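Local coordinates for protein N-ACETYLMURAMOYL-L-ALANINE AMIDASE CwlV (Paenibacillus polymyxa, PDB 1JWQ) that probably cleaves the amide bond between N-acetylmuramic acid and L-alanine in cell-wall peptidoglycan, using a zinc ion held by its catalytic domain, at residues V75-H80 with P137-E142; V4-G9 with L47-T52. All blocks are in the same frame, centred on the assembly; numbering follows the deposited sequence.

Contact 1 (V75-H80 with P137-E142); sequences VFVSIH and PAVLLE. With ZN (zinc ion), chain B.
With CG of His80 beside its backbone N (chi1 -70°) and CG of Leu140 anti to its own (chi1 -175°), the imidazole and the isobutyl group meet at about a right angle, Leu140 CG lying 3.5 Å from His80 CD2. The ring's ND1 binds the zinc ion at 2.2 Å, and a weak bond of 2.9 Å from NE2 to Ser78 OG, in the ring plane, helps set its rotation; Ser78 OG is also bonded to Asp7. Glu142 brings its carboxylate obliquely across His80, the two planes 49° apart, with OE1 3.4 Å from His80 CB. OE1 accepts a 2.7 Å hydrogen bond from a zinc-bound water, so Glu142 stands in the second shell of the metal and could polarise that water, while His10 and Glu26 complete the protein ligands. His80 and Glu142 are paired toward the C-terminal ends of the adjacent parallel strands 75-82 and 138-145, in the open alpha-beta-alpha fold of the amidase domain. Five backbone hydrogen bonds join the segments, those from Ser78 N to Val139 O and from Leu141 N to Ser78 O being nearly straight. On the face that carries Val77, Ile79, Val139 and Leu141, Val77 CG1 touches Leu141 CD1 at 3.8 Å, and Val77 and Val139 pack against helix 102-116.

Contact 2 (V4-G9 with L47-T52); sequences VVIDAG and LEVVLT
Thr52 OG1 is gripped from two directions: it donates a short hydrogen bond of 2.6 Å to Asp7 OD2, on the anti lone pair of that oxygen, and accepts a longer one from a water. This water also donates to Ile6 O at 2.8 Å and accepts from Ala8 N, bridging the strand end to the threonine. The hydroxyl of Thr52 lies between its backbone N and carbonyl carbon (chi1 55°), and the same rotation turns CG2 onto Val5 CG1, at 3.7 Å, the two side chains crossing at about a right angle. Thr52 N in turn bonds to Ile6 O at 3.1 Å, so that carbonyl receives both a backbone N-H and the water. Earlier in the strands the pairing is regular and parallel, with Val50 N to Val4 O at 2.8 Å almost straight (176°). Strands 2-8 and 47-51 with helix 26-42 form a beta-alpha-beta unit, and the helix covers the face carrying Ile6, Val49 and Leu51. There Ile6 and Leu51 run side by side, Ile6 CB 3.8 Å from Leu51 CD1. Nearer the start of the strands Val4 CG2 meets Leu47 CD2 at 3.9 Å, against Leu176 of helix 158-176. Asp7 OD2 also forms a salt bridge with Arg64; with Thr52 and Arg64 both on this oxygen, the buried carboxylate is probably kept ionised and held in a fixed orientation.

Contact 1 lies near the centre of the chain and is mostly buried, whereas contact 2 includes the outermost strand 47-51 and is partly exposed along it. They belong to one sheet, in which strands 2-8 and 75-82 are neighbours: Val77 O probably bonds to Asp7 N, and Ile79 N to Asp7 O, both at 2.7 Å. Both pair parallel strands, and in both the polar chemistry gathers toward the C-terminal ends. In contact 1 it is metal coordination and a water at the zinc; in contact 2, a buried carboxylate set back from the metal. Asp7 connects the two, reaching Ser78, itself only weakly bonded to the zinc ligand His80.

Contact 1 (V75-H80 with P137-E142)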
ATOM      1  N   VAL A  75       8.520  -5.878   8.118  1.00 12.44           N
ATOM      2  CA  VAL A  75       7.494  -5.987   7.087  1.00 11.65           C
ATOM      3  C   VAL A  75       7.652  -4.851   6.093  1.00 11.14           C
ATOM      4  O   VAL A  75       8.227  -3.807   6.402  1.00  9.99           O
ATOM      5  CB  VAL A  75       6.057  -5.926   7.655  1.00 12.52           C
ATOM      6  CG1 VAL A  75       5.808  -7.116   8.565  1.00 14.27           C
ATOM      7  CG2 VAL A  75       5.834  -4.613   8.392  1.00 14.36           C
ATOM      8  N   PHE A  76       7.131  -5.070   4.893  1.00  9.85           N
ATOM      9  CA  PHE A  76       7.189  -4.086   3.827  1.00  9.51           C
ATOM     10  C   PHE A  76       5.804  -4.019   3.197  1.00  9.36           C
ATOM     11  O   PHE A  76       5.215  -5.044   2.868  1.00 11.13           O
ATOM     12  CB  PHE A  76       8.237  -4.515   2.797  1.00  9.51           C
ATOM     13  CG  PHE A  76       8.348  -3.602   1.607  1.00  9.25           C
ATOM     14  CD1 PHE A  76       7.559  -3.810   0.480  1.00  9.75           C
ATOM     15  CD2 PHE A  76       9.272  -2.557   1.597  1.00 10.43           C
ATOM     16  CE1 PHE A  76       7.690  -2.996  -0.646  1.00  7.81           C
ATOM     17  CE2 PHE A  76       9.412  -1.735   0.479  1.00  9.47           C
ATOM     18  CZ  PHE A  76       8.619  -1.957  -0.646  1.00  9.67           C
ATOM     19  N   VAL A  77       5.277  -2.812   3.059  1.00  9.55           N
ATOM     20  CA  VAL A  77       3.964  -2.633   2.457  1.00  9.06           C
ATOM     21  C   VAL A  77       4.053  -1.563   1.386  1.00  7.40           C
ATOM     22  O   VAL A  77       4.424  -0.423   1.665  1.00  9.05           O
ATOM     23  CB  VAL A  77       2.908  -2.185   3.491  1.00  8.03           C
ATOM     24  CG1 VAL A  77       1.556  -1.996   2.805  1.00 10.67           C
ATOM     25  CG2 VAL A  77       2.790  -3.219   4.607  1.00  9.32           C
ATOM     26  N   SER A  78       3.725  -1.940   0.157  1.00  8.41           N
ATOM     27  CA  SER A  78       3.740  -0.991  -0.946  1.00  6.91           C
ATOM     28  C   SER A  78       2.284  -0.644  -1.228  1.00  8.50           C
ATOM     29  O   SER A  78       1.444  -1.532  -1.366  1.00  9.92           O
ATOM     30  CB  SER A  78       4.398  -1.610  -2.179  1.00  7.92           C
ATOM     31  OG  SER A  78       4.577  -0.626  -3.184  1.00  8.68           O
ATOM     32  N   ILE A  79       1.987   0.651  -1.281  1.00  8.28           N
ATOM     33  CA  ILE A  79       0.629   1.120  -1.510  1.00  9.37           C
ATOM     34  C   ILE A  79       0.463   1.664  -2.923  1.00  8.33           C
ATOM     35  O   ILE A  79       1.229   2.515  -3.373  1.00 10.45           O
ATOM     36  CB  ILE A  79       0.244   2.204  -0.485  1.00  9.52           C
ATOM     37  CG1 ILE A  79       0.351   1.634   0.935  1.00 11.30           C
ATOM     38  CG2 ILE A  79      -1.176   2.680  -0.749  1.00 11.57           C
ATOM     39  CD1 ILE A  79       0.039   2.648   2.034  1.00 11.15           C
ATOM     40  N   HIS A  80      -0.548   1.149  -3.608  1.00  9.46           N
ATOM     41  CA  HIS A  80      -0.831   1.521  -4.986  1.00  9.42           C
ATOM     42  C   HIS A  80      -2.326   1.669  -5.244  1.00  9.94           C
ATOM     43  O   HIS A  80      -3.156   1.352  -4.395  1.00 10.36           O
ATOM     44  CB  HIS A  80      -0.289   0.439  -5.926  1.00  8.41           C
ATOM     45  CG  HIS A  80       1.204   0.392  -6.004  1.00  9.48           C
ATOM     46  ND1 HIS A  80       1.907   0.895  -7.076  1.00  9.43           N
ATOM     47  CD2 HIS A  80       2.128  -0.103  -5.146  1.00  6.20           C
ATOM     48  CE1 HIS A  80       3.200   0.711  -6.880  1.00 10.07           C
ATOM     49  NE2 HIS A  80       3.362   0.108  -5.715  1.00  8.83           N
ATOM     50  N   PRO A 137       8.506 -10.290   5.116  1.00  9.71           N
ATOM     51  CA  PRO A 137       7.131 -10.354   4.609  1.00  9.25           C
ATOM     52  C   PRO A 137       6.814  -9.057   3.880  1.00  9.50           C
ATOM     53  O   PRO A 137       6.968  -7.973   4.438  1.00  8.73           O
ATOM     54  CB  PRO A 137       6.310 -10.542   5.879  1.00  9.77           C
ATOM     55  CG  PRO A 137       7.216 -11.397   6.714  1.00 10.95           C
ATOM     56  CD  PRO A 137       8.569 -10.715   6.526  1.00 10.72           C
ATOM     57  N   ALA A 138       6.380  -9.168   2.629  1.00 10.67           N
ATOM     58  CA  ALA A 138       6.099  -7.981   1.838  1.00  9.31           C
ATOM     59  C   ALA A 138       4.869  -8.130   0.973  1.00  7.87           C
ATOM     60  O   ALA A 138       4.707  -9.120   0.263  1.00 11.06           O
ATOM     61  CB  ALA A 138       7.309  -7.644   0.958  1.00  8.36           C
ATOM     62  N   VAL A 139       4.002  -7.131   1.023  1.00  8.39           N
ATOM     63  CA  VAL A 139       2.796  -7.165   0.215  1.00  8.22           C
ATOM     64  C   VAL A 139       2.610  -5.850  -0.516  1.00  8.72           C
ATOM     65  O   VAL A 139       3.143  -4.815  -0.112  1.00  9.04           O
ATOM     66  CB  VAL A 139       1.547  -7.444   1.075  1.00  9.00           C
ATOM     67  CG1 VAL A 139       1.682  -8.806   1.763  1.00  7.92           C
ATOM     68  CG2 VAL A 139       1.362  -6.338   2.106  1.00 10.39           C
ATOM     69  N   LEU A 140       1.873  -5.908  -1.615  1.00  8.08           N
ATOM     70  CA  LEU A 140       1.587  -4.718  -2.398  1.00  9.33           C
ATOM     71  C   LEU A 140       0.073  -4.611  -2.436  1.00  8.77           C
ATOM     72  O   LEU A 140      -0.623  -5.563  -2.791  1.00  8.70           O
ATOM     73  CB  LEU A 140       2.160  -4.843  -3.811  1.00  7.70           C
ATOM     74  CG  LEU A 140       2.019  -3.588  -4.675  1.00  9.21           C
ATOM     75  CD1 LEU A 140       3.201  -3.480  -5.634  1.00 10.08           C
ATOM     76  CD2 LEU A 140       0.693  -3.636  -5.431  1.00  8.65           C
ATOM     77  N   LEU A 141      -0.434  -3.455  -2.041  1.00  8.70           N
ATOM     78  CA  LEU A 141      -1.867  -3.244  -2.002  1.00  9.42           C
ATOM     79  C   LEU A 141      -2.341  -2.364  -3.144  1.00  8.97           C
ATOM     80  O   LEU A 141      -1.793  -1.295  -3.376  1.00 10.43           O
ATOM     81  CB  LEU A 141      -2.254  -2.593  -0.669  1.00  9.68           C
ATOM     82  CG  LEU A 141      -1.653  -3.207   0.600  1.00  9.50           C
ATOM     83  CD1 LEU A 141      -2.116  -2.396   1.809  1.00  9.15           C
ATOM     84  CD2 LEU A 141      -2.075  -4.664   0.736  1.00 10.11           C
ATOM     85  N   GLU A 142      -3.339  -2.844  -3.877  1.00  9.17           N
ATOM     86  CA  GLU A 142      -3.939  -2.066  -4.954  1.00 11.02           C
ATOM     87  C   GLU A 142      -5.279  -1.731  -4.311  1.00 10.65           C
ATOM     88  O   GLU A 142      -6.215  -2.528  -4.342  1.00 11.35           O
ATOM     89  CB  GLU A 142      -4.113  -2.925  -6.207  1.00 11.23           C
ATOM     90  CG  GLU A 142      -2.809  -3.171  -6.965  1.00 13.13           C
ATOM     91  CD  GLU A 142      -2.273  -1.918  -7.637  1.00 17.20           C
ATOM     92  OE1 GLU A 142      -1.149  -1.964  -8.188  1.00 18.93           O
ATOM     93  OE2 GLU A 142      -2.976  -0.886  -7.624  1.00 18.10           O
TER
HETATM   94 ZN    ZN B1001       1.050   1.527  -8.973  1.00 16.91          ZN
HETATM   95  O   HOH W   1      -0.496   0.337  -9.503  1.00 13.11           O
HETATM   96  O   HOH W   2       2.193  -0.063 -10.089  1.00 15.64           O

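Contact 2 (V4-G9 with L47-T52)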
ATOM      1  N   VAL A   4       8.940  -1.028  10.223  1.00 13.50           N
ATOM      2  CA  VAL A   4       7.884  -1.123   9.226  1.00 12.18           C
ATOM      3  C   VAL A   4       8.201  -0.174   8.081  1.00 11.80           C
ATOM      4  O   VAL A   4       8.325   1.031   8.289  1.00 13.00           O
ATOM      5  CB  VAL A   4       6.521  -0.717   9.826  1.00 13.47           C
ATOM      6  CG1 VAL A   4       5.425  -0.814   8.762  1.00 13.74           C
ATOM      7  CG2 VAL A   4       6.197  -1.601  11.016  1.00 13.50           C
ATOM      8  N   VAL A   5       8.341  -0.710   6.874  1.00 10.31           N
ATOM      9  CA  VAL A   5       8.628   0.145   5.731  1.00 10.39           C
ATOM     10  C   VAL A   5       7.374   0.270   4.884  1.00  8.53           C
ATOM     11  O   VAL A   5       6.784  -0.728   4.478  1.00  9.59           O
ATOM     12  CB  VAL A   5       9.795  -0.411   4.880  1.00 10.09           C
ATOM     13  CG1 VAL A   5       9.931   0.390   3.582  1.00 10.32           C
ATOM     14  CG2 VAL A   5      11.091  -0.321   5.672  1.00 11.99           C
ATOM     15  N   ILE A   6       6.956   1.511   4.660  1.00  9.06           N
ATOM     16  CA  ILE A   6       5.777   1.798   3.860  1.00  9.92           C
ATOM     17  C   ILE A   6       6.275   2.452   2.588  1.00 10.55           C
ATOM     18  O   ILE A   6       6.966   3.470   2.627  1.00 11.26           O
ATOM     19  CB  ILE A   6       4.822   2.764   4.576  1.00 10.51           C
ATOM     20  CG1 ILE A   6       4.431   2.196   5.943  1.00 10.53           C
ATOM     21  CG2 ILE A   6       3.590   3.005   3.708  1.00  8.13           C
ATOM     22  CD1 ILE A   6       3.645   0.904   5.888  1.00 11.57           C
ATOM     23  N   ASP A   7       5.907   1.853   1.466  1.00  9.48           N
ATOM     24  CA  ASP A   7       6.331   2.318   0.163  1.00 10.34           C
ATOM     25  C   ASP A   7       5.171   2.860  -0.661  1.00 10.74           C
ATOM     26  O   ASP A   7       4.291   2.103  -1.086  1.00 10.91           O
ATOM     27  CB  ASP A   7       7.004   1.151  -0.566  1.00  8.61           C
ATOM     28  CG  ASP A   7       7.408   1.500  -1.975  1.00  9.15           C
ATOM     29  OD1 ASP A   7       6.949   0.809  -2.907  1.00 11.88           O
ATOM     30  OD2 ASP A   7       8.179   2.461  -2.143  1.00 11.16           O
ATOM     31  N   ALA A   8       5.163   4.176  -0.864  1.00  9.91           N
ATOM     32  CA  ALA A   8       4.129   4.824  -1.666  1.00  9.53           C
ATOM     33  C   ALA A   8       4.593   4.667  -3.103  1.00 10.10           C
ATOM     34  O   ALA A   8       5.582   5.269  -3.508  1.00 11.04           O
ATOM     35  CB  ALA A   8       4.026   6.304  -1.305  1.00 10.11           C
ATOM     36  N   GLY A   9       3.882   3.849  -3.870  1.00 11.06           N
ATOM     37  CA  GLY A   9       4.269   3.608  -5.243  1.00 12.11           C
ATOM     38  C   GLY A   9       4.432   4.835  -6.116  1.00 12.54           C
ATOM     39  O   GLY A   9       3.735   5.838  -5.945  1.00 12.26           O
ATOM     40  N   LEU A  47       6.981   0.269  17.439  1.00 19.38           N
ATOM     41  CA  LEU A  47       7.275   0.310  16.012  1.00 18.50           C
ATOM     42  C   LEU A  47       8.169   1.458  15.579  1.00 18.43           C
ATOM     43  O   LEU A  47       8.172   2.534  16.174  1.00 18.75           O
ATOM     44  CB  LEU A  47       5.972   0.399  15.213  1.00 18.54           C
ATOM     45  CG  LEU A  47       4.962  -0.744  15.336  1.00 18.27           C
ATOM     46  CD1 LEU A  47       3.713  -0.382  14.543  1.00 17.54           C
ATOM     47  CD2 LEU A  47       5.574  -2.044  14.818  1.00 19.23           C
ATOM     48  N   GLU A  48       8.926   1.209  14.519  1.00 17.40           N
ATOM     49  CA  GLU A  48       9.800   2.205  13.929  1.00 18.38           C
ATOM     50  C   GLU A  48       9.344   2.249  12.478  1.00 17.41           C
ATOM     51  O   GLU A  48       9.670   1.362  11.694  1.00 17.15           O
ATOM     52  CB  GLU A  48      11.260   1.762  14.021  1.00 20.97           C
ATOM     53  CG  GLU A  48      12.236   2.731  13.388  1.00 23.55           C
ATOM     54  CD  GLU A  48      13.680   2.339  13.632  1.00 28.06           C
ATOM     55  OE1 GLU A  48      14.570   2.961  13.020  1.00 29.47           O
ATOM     56  OE2 GLU A  48      13.924   1.414  14.440  1.00 29.27           O
ATOM     57  N   VAL A  49       8.567   3.271  12.132  1.00 16.98           N
ATOM     58  CA  VAL A  49       8.033   3.401  10.780  1.00 15.88           C
ATOM     59  C   VAL A  49       8.932   4.194   9.849  1.00 15.58           C
ATOM     60  O   VAL A  49       9.328   5.319  10.150  1.00 15.47           O
ATOM     61  CB  VAL A  49       6.641   4.065  10.809  1.00 16.82           C
ATOM     62  CG1 VAL A  49       6.044   4.091   9.409  1.00 16.04           C
ATOM     63  CG2 VAL A  49       5.737   3.312  11.769  1.00 17.92           C
ATOM     64  N   VAL A  50       9.247   3.596   8.706  1.00 11.58           N
ATOM     65  CA  VAL A  50      10.100   4.238   7.722  1.00 10.79           C
ATOM     66  C   VAL A  50       9.403   4.262   6.372  1.00 10.81           C
ATOM     67  O   VAL A  50       8.936   3.233   5.893  1.00 11.12           O
ATOM     68  CB  VAL A  50      11.434   3.480   7.562  1.00 11.35           C
ATOM     69  CG1 VAL A  50      12.262   4.116   6.449  1.00  9.97           C
ATOM     70  CG2 VAL A  50      12.208   3.499   8.881  1.00 12.08           C
ATOM     71  N   LEU A  51       9.326   5.438   5.765  1.00 11.01           N
ATOM     72  CA  LEU A  51       8.704   5.561   4.456  1.00 11.11           C
ATOM     73  C   LEU A  51       9.778   5.695   3.389  1.00 11.51           C
ATOM     74  O   LEU A  51      10.697   6.501   3.530  1.00 12.06           O
ATOM     75  CB  LEU A  51       7.781   6.784   4.404  1.00 12.62           C
ATOM     76  CG  LEU A  51       6.311   6.552   4.769  1.00 13.90           C
ATOM     77  CD1 LEU A  51       6.197   5.944   6.165  1.00 13.74           C
ATOM     78  CD2 LEU A  51       5.571   7.879   4.691  1.00 15.28           C
ATOM     79  N   THR A  52       9.670   4.909   2.323  1.00 11.25           N
ATOM     80  CA  THR A  52      10.647   5.004   1.240  1.00 12.41           C
ATOM     81  C   THR A  52      10.618   6.425   0.682  1.00 13.75           C
ATOM     82  O   THR A  52      11.650   6.964   0.284  1.00 13.29           O
ATOM     83  CB  THR A  52      10.343   4.005   0.110  1.00 12.44           C
ATOM     84  OG1 THR A  52       9.001   4.195  -0.352  1.00 12.28           O
ATOM     85  CG2 THR A  52      10.517   2.578   0.608  1.00 12.87           C
TER
HETATM   86  O   HOH W   3       6.625   5.755   1.025  1.00 11.86           O